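Local coordinates for TDP-rhamnose 3'-O-methyltransferase (CalS11) (Micromonospora echinospora, PDB 5HOQ), which probably transfers a methyl group to the 3'-hydroxyl of TDP-rhamnose in the biosynthesis of calicheamicin, using S-adenosyl-L-methionine as donor, at residues A89-Y94 / A146-D151; D189-E194 / P221-E226; A198-I203 / I228-V233. All blocks are in the same frame, centred on the assembly; numbering follows the deposited sequence.

Contact 1 (A89-Y94 / A146-D151); sequences ALRGVY and AHECSD
Arg91 and Glu148 form the strongest link, a salt bridge in which NH2 of Arg91 donates to OE2 of Glu148 at 2.9 Å. The bond is somewhat bent, with 148° at the hydrogen. It runs close to the guanidinium plane and meets OE2 on the anti side, tilted out of a carboxylate that is itself turned 38° from the guanidinium, so the pairing rests on one N-H rather than on a two-pronged fork. A second acid faces the same nitrogen from farther off: OD2 of Asp151 is 3.9 Å from NH2 of Arg91, a long salt bridge, and water 1 links the two by accepting from NH2 at 2.8 Å while lying beside OD2. Arg91 gets there with CG anti to its backbone N (chi1 -176°) and a bend at its third torsion. The network extends further, since NH1 of Arg91 is held by the carbonyl oxygens of Arg101 and Arg159, Ser160 bonds to OE2 of Glu148, and Arg159 pairs with Asp151. A type I turn from Glu148 to Asp151, closed by Asp151 N to Glu148 O at 3.0 Å, brings both acids to the arginine. Packing is looser beyond them: Gly92 CA faces Asp151 OD1 at 4.4 Å, and Ala89 CB meets His147 ND1 at 4.4 Å. NE2 of His147 bonds to Leu46 O of the second subunit, whose Leu48 packs on both Ala89 and His147. Such a salt-bridge network here joins the ends of two successive helices, 82-94 and 136-148, of the Rossmann-like class I methyltransferase fold.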
loop_
_atom_site.group_PDB
_atom_site.type_symbol
_atom_site.label_atom_id
_atom_site.label_comp_id
_atom_site.label_asym_id
_atom_site.label_seq_id
_atom_site.Cartn_x
_atom_site.Cartn_y
_atom_site.Cartn_z
ATOM N N ALA E 89 -22.181 11.998 -22.967
ATOM C CA ALA E 89 -21.324 10.977 -23.571
ATOM C C ALA E 89 -20.661 10.121 -22.502
ATOM O O ALA E 89 -20.538 8.901 -22.659
ATOM C CB ALA E 89 -20.255 11.641 -24.438
ATOM N N LEU E 90 -20.216 10.748 -21.417
ATOM C CA LEU E 90 -19.517 10.001 -20.372
ATOM C C LEU E 90 -20.466 9.054 -19.648
ATOM O O LEU E 90 -20.062 7.976 -19.192
ATOM C CB LEU E 90 -18.856 10.959 -19.375
ATOM C CG LEU E 90 -17.688 11.823 -19.869
ATOM C CD1 LEU E 90 -17.224 12.762 -18.758
ATOM C CD2 LEU E 90 -16.506 10.987 -20.377
ATOM N N ARG E 91 -21.721 9.460 -19.482
ATOM C CA ARG E 91 -22.704 8.560 -18.909
ATOM C C ARG E 91 -22.860 7.320 -19.778
ATOM O O ARG E 91 -23.066 6.218 -19.267
ATOM C CB ARG E 91 -24.039 9.304 -18.745
ATOM C CG ARG E 91 -25.140 8.508 -18.078
ATOM C CD ARG E 91 -26.405 9.344 -17.912
ATOM N NE ARG E 91 -26.927 9.821 -19.193
ATOM C CZ ARG E 91 -27.948 10.655 -19.335
ATOM N NH1 ARG E 91 -28.596 11.118 -18.280
ATOM N NH2 ARG E 91 -28.326 11.022 -20.549
ATOM N N GLY E 92 -22.753 7.479 -21.098
ATOM C CA GLY E 92 -22.690 6.310 -21.972
ATOM C C GLY E 92 -21.458 5.462 -21.698
ATOM O O GLY E 92 -21.542 4.241 -21.544
ATOM N N VAL E 93 -20.296 6.104 -21.603
ATOM C CA VAL E 93 -19.065 5.350 -21.387
ATOM C C VAL E 93 -19.164 4.493 -20.132
ATOM O O VAL E 93 -18.804 3.311 -20.152
ATOM C CB VAL E 93 -17.849 6.288 -21.303
ATOM C CG1 VAL E 93 -16.596 5.456 -21.012
ATOM C CG2 VAL E 93 -17.683 7.060 -22.596
ATOM N N TYR E 94 -19.589 5.093 -18.999
ATOM C CA TYR E 94 -19.437 4.471 -17.682
ATOM C C TYR E 94 -20.714 3.836 -17.130
ATOM O O TYR E 94 -20.620 2.934 -16.286
ATOM C CB TYR E 94 -18.949 5.508 -16.663
ATOM C CG TYR E 94 -17.592 6.107 -16.971
ATOM C CD1 TYR E 94 -16.459 5.317 -16.970
ATOM C CD2 TYR E 94 -17.446 7.459 -17.205
ATOM C CE1 TYR E 94 -15.193 5.854 -17.229
ATOM C CE2 TYR E 94 -16.193 8.006 -17.456
ATOM C CZ TYR E 94 -15.081 7.191 -17.472
ATOM O OH TYR E 94 -13.850 7.732 -17.740
ATOM N N ALA E 146 -30.110 13.598 -29.158
ATOM C CA ALA E 146 -29.351 12.846 -30.150
ATOM C C ALA E 146 -28.408 11.851 -29.477
ATOM O O ALA E 146 -28.269 10.715 -29.946
ATOM C CB ALA E 146 -28.597 13.807 -31.077
ATOM N N HIS E 147 -27.776 12.241 -28.357
ATOM C CA HIS E 147 -26.953 11.285 -27.601
ATOM C C HIS E 147 -27.810 10.168 -27.018
ATOM O O HIS E 147 -27.445 8.986 -27.084
ATOM C CB HIS E 147 -26.192 11.976 -26.463
ATOM C CG HIS E 147 -25.084 12.881 -26.903
ATOM N ND1 HIS E 147 -23.761 12.495 -26.892
ATOM C CD2 HIS E 147 -25.099 14.166 -27.338
ATOM C CE1 HIS E 147 -23.008 13.495 -27.318
ATOM N NE2 HIS E 147 -23.795 14.523 -27.593
ATOM N N GLU E 148 -28.958 10.521 -26.443
ATOM C CA GLU E 148 -29.759 9.553 -25.716
ATOM C C GLU E 148 -30.397 8.506 -26.620
ATOM O O GLU E 148 -30.728 7.420 -26.144
ATOM C CB GLU E 148 -30.832 10.295 -24.916
ATOM C CG GLU E 148 -30.158 11.096 -23.778
ATOM C CD GLU E 148 -31.141 11.739 -22.809
ATOM O OE1 GLU E 148 -32.336 11.825 -23.163
ATOM O OE2 GLU E 148 -30.710 12.157 -21.707
ATOM N N CYS E 149 -30.579 8.782 -27.904
ATOM C CA CYS E 149 -31.283 7.772 -28.681
ATOM C C CYS E 149 -30.447 6.518 -28.912
ATOM O O CYS E 149 -31.014 5.500 -29.325
ATOM C CB CYS E 149 -31.781 8.351 -30.004
ATOM S SG CYS E 149 -30.589 8.525 -31.243
ATOM N N SER E 150 -29.141 6.531 -28.618
ATOM C CA SER E 150 -28.366 5.293 -28.661
ATOM C C SER E 150 -27.977 4.797 -27.271
ATOM O O SER E 150 -27.171 3.861 -27.156
ATOM C CB SER E 150 -27.122 5.452 -29.549
ATOM O OG SER E 150 -26.400 6.633 -29.268
ATOM N N ASP E 151 -28.526 5.390 -26.215
ATOM C CA ASP E 151 -28.302 4.870 -24.871
ATOM C C ASP E 151 -29.035 3.549 -24.685
ATOM O O ASP E 151 -30.134 3.330 -25.223
ATOM C CB ASP E 151 -28.810 5.837 -23.799
ATOM C CG ASP E 151 -27.874 7.026 -23.536
ATOM O OD1 ASP E 151 -26.671 6.932 -23.819
ATOM O OD2 ASP E 151 -28.369 8.061 -23.028
HETATM O O HOH W 1 -26.365 9.793 -22.189
#

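Contact 2 (D189-E194 / P221-E226)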
loop_
_atom_site.group_PDB
_atom_site.type_symbol
_atom_site.label_atom_id
_atom_site.label_comp_id
_atom_site.label_asym_id
_atom_site.label_seq_id
_atom_site.Cartn_x
_atom_site.Cartn_y
_atom_site.Cartn_z
ATOM N N ASP E 189 -21.402 27.411 -12.151
ATOM C CA ASP E 189 -20.847 28.379 -13.109
ATOM C C ASP E 189 -21.787 29.579 -13.224
ATOM O O ASP E 189 -22.170 30.013 -14.317
ATOM C CB ASP E 189 -20.614 27.723 -14.464
ATOM C CG ASP E 189 -19.844 28.619 -15.431
ATOM O OD1 ASP E 189 -19.212 29.592 -14.978
ATOM O OD2 ASP E 189 -19.869 28.333 -16.647
ATOM N N LEU E 190 -22.154 30.134 -12.067
ATOM C CA LEU E 190 -23.134 31.206 -11.960
ATOM C C LEU E 190 -22.523 32.598 -11.816
ATOM O O LEU E 190 -23.258 33.579 -11.934
ATOM C CB LEU E 190 -24.067 30.954 -10.766
ATOM C CG LEU E 190 -24.976 29.731 -10.829
ATOM C CD1 LEU E 190 -25.597 29.483 -9.463
ATOM C CD2 LEU E 190 -26.052 29.923 -11.885
ATOM N N ASP E 191 -21.227 32.710 -11.513
ATOM C CA ASP E 191 -20.536 34.001 -11.434
ATOM C C ASP E 191 -20.898 34.853 -10.219
ATOM O O ASP E 191 -20.007 35.436 -9.590
ATOM C CB ASP E 191 -20.790 34.835 -12.701
ATOM C CG ASP E 191 -20.108 34.258 -13.921
ATOM O OD1 ASP E 191 -19.150 33.459 -13.769
ATOM O OD2 ASP E 191 -20.550 34.594 -15.035
ATOM N N LEU E 192 -22.182 34.966 -9.889
ATOM C CA LEU E 192 -22.646 35.991 -8.962
ATOM C C LEU E 192 -23.014 35.440 -7.589
ATOM O O LEU E 192 -23.425 34.279 -7.426
ATOM C CB LEU E 192 -23.856 36.725 -9.542
ATOM C CG LEU E 192 -23.637 37.226 -10.977
ATOM C CD1 LEU E 192 -24.879 37.927 -11.471
ATOM C CD2 LEU E 192 -22.436 38.153 -11.068
ATOM N N TYR E 193 -22.930 36.358 -6.620
ATOM C CA TYR E 193 -23.121 36.066 -5.206
ATOM C C TYR E 193 -24.523 35.553 -4.896
ATOM O O TYR E 193 -24.682 34.505 -4.259
ATOM C CB TYR E 193 -22.844 37.329 -4.400
ATOM C CG TYR E 193 -23.241 37.214 -2.961
ATOM C CD1 TYR E 193 -22.497 36.448 -2.077
ATOM C CD2 TYR E 193 -24.359 37.877 -2.481
ATOM C CE1 TYR E 193 -22.858 36.346 -0.759
ATOM C CE2 TYR E 193 -24.734 37.775 -1.155
ATOM C CZ TYR E 193 -23.974 37.007 -0.303
ATOM O OH TYR E 193 -24.315 36.913 1.011
ATOM N N GLU E 194 -25.551 36.313 -5.258
ATOM C CA GLU E 194 -26.903 35.943 -4.835
ATOM C C GLU E 194 -27.357 34.600 -5.394
ATOM O O GLU E 194 -27.885 33.781 -4.620
ATOM C CB GLU E 194 -27.893 37.048 -5.222
ATOM C CG GLU E 194 -27.748 38.338 -4.422
ATOM C CD GLU E 194 -28.058 38.183 -2.926
ATOM O OE1 GLU E 194 -28.671 37.168 -2.522
ATOM O OE2 GLU E 194 -27.690 39.092 -2.147
ATOM N N PRO E 221 -10.332 36.613 -9.918
ATOM C CA PRO E 221 -10.564 38.057 -9.670
ATOM C C PRO E 221 -11.739 38.652 -10.424
ATOM O O PRO E 221 -12.324 39.638 -9.971
ATOM C CB PRO E 221 -9.248 38.696 -10.123
ATOM C CG PRO E 221 -8.216 37.629 -9.878
ATOM C CD PRO E 221 -8.910 36.319 -10.174
ATOM N N LYS E 222 -12.107 38.094 -11.565
ATOM C CA LYS E 222 -13.174 38.700 -12.352
ATOM C C LYS E 222 -14.548 38.471 -11.723
ATOM O O LYS E 222 -15.459 39.280 -11.933
ATOM C CB LYS E 222 -13.128 38.135 -13.775
ATOM C CG LYS E 222 -14.036 38.833 -14.778
ATOM C CD LYS E 222 -14.002 38.126 -16.138
ATOM C CE LYS E 222 -14.936 38.781 -17.155
ATOM N NZ LYS E 222 -15.006 38.031 -18.447
ATOM N N TRP E 223 -14.710 37.406 -10.930
ATOM C CA TRP E 223 -16.023 36.940 -10.465
ATOM C C TRP E 223 -16.005 36.634 -8.974
ATOM O O TRP E 223 -16.203 35.490 -8.563
ATOM C CB TRP E 223 -16.433 35.689 -11.241
ATOM C CG TRP E 223 -16.553 35.943 -12.675
ATOM C CD1 TRP E 223 -15.828 35.373 -13.683
ATOM C CD2 TRP E 223 -17.451 36.866 -13.288
ATOM N NE1 TRP E 223 -16.236 35.884 -14.892
ATOM C CE2 TRP E 223 -17.231 36.803 -14.673
ATOM C CE3 TRP E 223 -18.422 37.740 -12.795
ATOM C CZ2 TRP E 223 -17.951 37.582 -15.570
ATOM C CZ3 TRP E 223 -19.130 38.509 -13.682
ATOM C CH2 TRP E 223 -18.893 38.429 -15.054
ATOM N N PRO E 224 -15.772 37.635 -8.126
ATOM C CA PRO E 224 -15.583 37.334 -6.706
ATOM C C PRO E 224 -16.835 36.817 -6.012
ATOM O O PRO E 224 -16.708 36.146 -4.979
ATOM C CB PRO E 224 -15.128 38.676 -6.117
ATOM C CG PRO E 224 -15.652 39.699 -7.032
ATOM C CD PRO E 224 -15.693 39.075 -8.403
ATOM N N GLY E 225 -18.029 37.062 -6.561
ATOM C CA GLY E 225 -19.252 36.698 -5.859
ATOM C C GLY E 225 -19.354 35.226 -5.502
ATOM O O GLY E 225 -19.942 34.867 -4.482
ATOM N N GLU E 226 -18.800 34.353 -6.334
ATOM C CA GLU E 226 -18.799 32.929 -6.041
ATOM C C GLU E 226 -18.062 32.612 -4.738
ATOM O O GLU E 226 -18.533 31.820 -3.913
ATOM C CB GLU E 226 -18.132 32.198 -7.188
ATOM C CG GLU E 226 -18.651 30.855 -7.436
ATOM C CD GLU E 226 -18.287 30.404 -8.830
ATOM O OE1 GLU E 226 -17.239 29.735 -8.975
ATOM O OE2 GLU E 226 -19.033 30.757 -9.780
HETATM O O HOH W 2 -21.410 29.922 -9.262
HETATM O O HOH W 3 -19.066 37.953 -9.066
#
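Asp191 lays its carboxylate flat over the indole of Trp223, and these two residues bury more surface than any others in the contact. The planes are only 7° apart, and CG of Asp191 stands 3.8 Å above the ring plane, near its centre. CB joins in with a CH-pi contact, 4.1 Å from the centroid of the six-membered ring of Trp223, while the poorly ordered Lys222 sets its CG toward the rim of the other face. With CG of Trp223 anti to its carbonyl carbon (chi1 -61°), the indole reaches toward the loop that carries Asp191. Were Trp223 an alanine, one face of the Asp191 carboxylate would probably lose its cover, leaving a gap beside the loop and the group to its salt bridge with Arg79. Gly225, the third main element, comes close enough to 189-194 that a CB on it would clash with the backbone N of Tyr193. Its O accepts a CA-H contact from Tyr193 CA at 3.5 Å, and water 3 bridges its N (2.9 Å) to Asp191 O (2.7 Å). Asp191 N makes a weak hydrogen bond to OE2 of Glu226 at 3.4 Å; that OE2 also accepts one from water 2, which in turn accepts from Leu190 N, while OE1 is bonded to Glu217 N. Trp223, Lys222 and Asp189 bind L-glutamate in another structure of this protein. The one direct hydrogen bond across the contact is thus weak, two waters do the rest of the polar joining, and the acid-on-indole stack probably depends on Arg79, whose salt bridges hold both Asp191 and Asp189.

Contact 3 (A198-I203 / I228-V233)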
loop_
_atom_site.group_PDB
_atom_site.type_symbol
_atom_site.label_atom_id
_atom_site.label_comp_id
_atom_site.label_asym_id
_atom_site.label_seq_id
_atom_site.Cartn_x
_atom_site.Cartn_y
_atom_site.Cartn_z
ATOM N N ALA E 198 -27.994 31.212 -2.940
ATOM C CA ALA E 198 -29.290 30.537 -2.946
ATOM C C ALA E 198 -29.186 29.066 -3.347
ATOM O O ALA E 198 -29.856 28.212 -2.756
ATOM C CB ALA E 198 -30.247 31.273 -3.874
ATOM N N VAL E 199 -28.382 28.747 -4.365
ATOM C CA VAL E 199 -28.306 27.362 -4.815
ATOM C C VAL E 199 -27.546 26.508 -3.810
ATOM O O VAL E 199 -27.955 25.379 -3.508
ATOM C CB VAL E 199 -27.687 27.297 -6.220
ATOM C CG1 VAL E 199 -27.433 25.853 -6.636
ATOM C CG2 VAL E 199 -28.627 27.986 -7.246
ATOM N N LEU E 200 -26.444 27.025 -3.255
ATOM C CA LEU E 200 -25.739 26.273 -2.222
ATOM C C LEU E 200 -26.687 25.915 -1.084
ATOM O O LEU E 200 -26.672 24.791 -0.563
ATOM C CB LEU E 200 -24.553 27.084 -1.681
ATOM C CG LEU E 200 -23.279 27.105 -2.515
ATOM C CD1 LEU E 200 -22.312 28.162 -1.981
ATOM C CD2 LEU E 200 -22.627 25.725 -2.503
ATOM N N GLU E 201 -27.490 26.887 -0.651
ATOM C CA GLU E 201 -28.403 26.648 0.455
ATOM C C GLU E 201 -29.439 25.590 0.102
ATOM O O GLU E 201 -29.753 24.728 0.926
ATOM C CB GLU E 201 -29.089 27.953 0.862
ATOM C CG GLU E 201 -28.137 28.887 1.606
ATOM C CD GLU E 201 -28.609 30.329 1.675
ATOM O OE1 GLU E 201 -29.551 30.700 0.943
ATOM O OE2 GLU E 201 -28.013 31.102 2.459
ATOM N N ALA E 202 -29.956 25.621 -1.129
ATOM C CA ALA E 202 -31.014 24.692 -1.528
ATOM C C ALA E 202 -30.504 23.265 -1.684
ATOM O O ALA E 202 -31.213 22.309 -1.350
ATOM C CB ALA E 202 -31.629 25.157 -2.829
ATOM N N ILE E 203 -29.302 23.087 -2.228
ATOM C CA ILE E 203 -28.871 21.727 -2.552
ATOM C C ILE E 203 -28.390 20.958 -1.326
ATOM O O ILE E 203 -28.332 19.720 -1.378
ATOM C CB ILE E 203 -27.778 21.703 -3.648
ATOM C CG1 ILE E 203 -26.456 22.332 -3.187
ATOM C CG2 ILE E 203 -28.307 22.360 -4.949
ATOM C CD1 ILE E 203 -25.279 22.022 -4.165
ATOM N N ILE E 228 -17.376 34.845 -2.346
ATOM C CA ILE E 228 -18.075 35.510 -1.247
ATOM C C ILE E 228 -19.225 34.630 -0.765
ATOM O O ILE E 228 -19.412 34.436 0.443
ATOM C CB ILE E 228 -18.555 36.910 -1.672
ATOM C CG1 ILE E 228 -17.376 37.788 -2.105
ATOM C CG2 ILE E 228 -19.282 37.611 -0.522
ATOM C CD1 ILE E 228 -17.772 39.005 -2.940
ATOM N N ALA E 229 -19.958 34.015 -1.708
ATOM C CA ALA E 229 -21.081 33.142 -1.364
ATOM C C ALA E 229 -20.611 31.871 -0.665
ATOM O O ALA E 229 -21.262 31.401 0.271
ATOM C CB ALA E 229 -21.877 32.783 -2.624
ATOM N N MET E 230 -19.503 31.285 -1.121
ATOM C CA MET E 230 -18.965 30.098 -0.460
ATOM C C MET E 230 -18.559 30.410 0.968
ATOM O O MET E 230 -18.855 29.637 1.896
ATOM C CB MET E 230 -17.772 29.551 -1.260
ATOM C CG MET E 230 -17.161 28.312 -0.678
ATOM S SD MET E 230 -18.309 26.926 -0.762
ATOM C CE MET E 230 -17.284 25.751 0.126
ATOM N N ARG E 231 -17.885 31.540 1.169
ATOM C CA ARG E 231 -17.474 31.914 2.524
ATOM C C ARG E 231 -18.683 32.196 3.400
ATOM O O ARG E 231 -18.670 31.881 4.588
ATOM C CB ARG E 231 -16.534 33.120 2.490
ATOM C CG ARG E 231 -15.119 32.755 2.038
ATOM C CD ARG E 231 -14.114 33.884 2.211
ATOM N NE ARG E 231 -14.216 34.904 1.159
ATOM C CZ ARG E 231 -14.644 36.149 1.334
ATOM N NH1 ARG E 231 -15.025 36.576 2.525
ATOM N NH2 ARG E 231 -14.686 36.982 0.303
ATOM N N LYS E 232 -19.760 32.725 2.821
ATOM C CA LYS E 232 -20.937 33.060 3.618
ATOM C C LYS E 232 -21.676 31.799 4.064
ATOM O O LYS E 232 -22.038 31.662 5.233
ATOM C CB LYS E 232 -21.865 33.966 2.809
ATOM C CG LYS E 232 -23.189 34.317 3.486
ATOM C CD LYS E 232 -22.954 35.186 4.680
ATOM C CE LYS E 232 -24.276 35.623 5.290
ATOM N NZ LYS E 232 -24.055 36.398 6.532
ATOM N N VAL E 233 -21.882 30.852 3.147
ATOM C CA VAL E 233 -22.768 29.723 3.424
ATOM C C VAL E 233 -22.035 28.619 4.172
ATOM O O VAL E 233 -22.601 27.986 5.062
ATOM C CB VAL E 233 -23.376 29.202 2.109
ATOM C CG1 VAL E 233 -24.281 27.997 2.367
ATOM C CG2 VAL E 233 -24.183 30.289 1.415
#
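Leu200 and Val233 reach toward the partner helix where helix 225-233 packs against helix 193-203, which itself lies on the sheet of the Rossmann-like fold, each helix following one of two neighbouring parallel strands. The segments cross at -40° with axes 10.1 Å apart at closest approach, and the join is made without any hydrogen bond between them. Leu200 places CG anti to its carbonyl carbon (chi1 -79°), and the extended second torsion carries CD1 to the other helix. That methyl settles against the backbone there, 4.1 Å from Ala229 O and 4.2 Å from Met230 CA, and also comes within 4.4 Å of Met230 SD. The small CB of Ala229 points toward 198-203 as well. Met230 turns at its second torsion to bring the sulfur beside Leu200, and its side chain also packs on Leu218 and Leu236, whereas Leu200 in turn rests on Phe188 of strand 183-188. The Leu200-Met230 end of the contact is thus apolar and buried. Nearer solvent, Val233 has CG1 anti to the backbone N (chi1 179°), a setting that directs this methyl between the residues opposite: it lies 4.2 Å from Leu200 CB. Glu201 flanks it, its chain extended beyond CG and its aliphatic part crossing the valine while the carboxylate goes to Lys197, with which OE2 makes a salt bridge. On the far side of helix 225-233, Arg231 bonds to Pro179 O of the fourth subunit. The closest approach between the two segments is that of Glu201 CG to Val233 CG1, at 4.0 Å.

Contact 1 comes first along the chain, closing the loop that runs from helix 82-94 through strand 103-107 to helix 136-148, and it is complete before either of the others opens. Contacts 2 and 3 then cross, their segments alternating as the chain passes from helix 193-203 through strands 207-208 and 211-215 to helix 225-233. Contact 2 joins the loops leading into these helices and their first residues, contact 3 their later turns. Their centres are 11 Å apart, and Tyr193 bridges them by packing on Ile228 and Ala229. Contact 1 lies on the opposite side of the chain's centre, its centre 32 Å from either. Contact 1 meets the second and third subunits, contacts 2 and 3 the fourth.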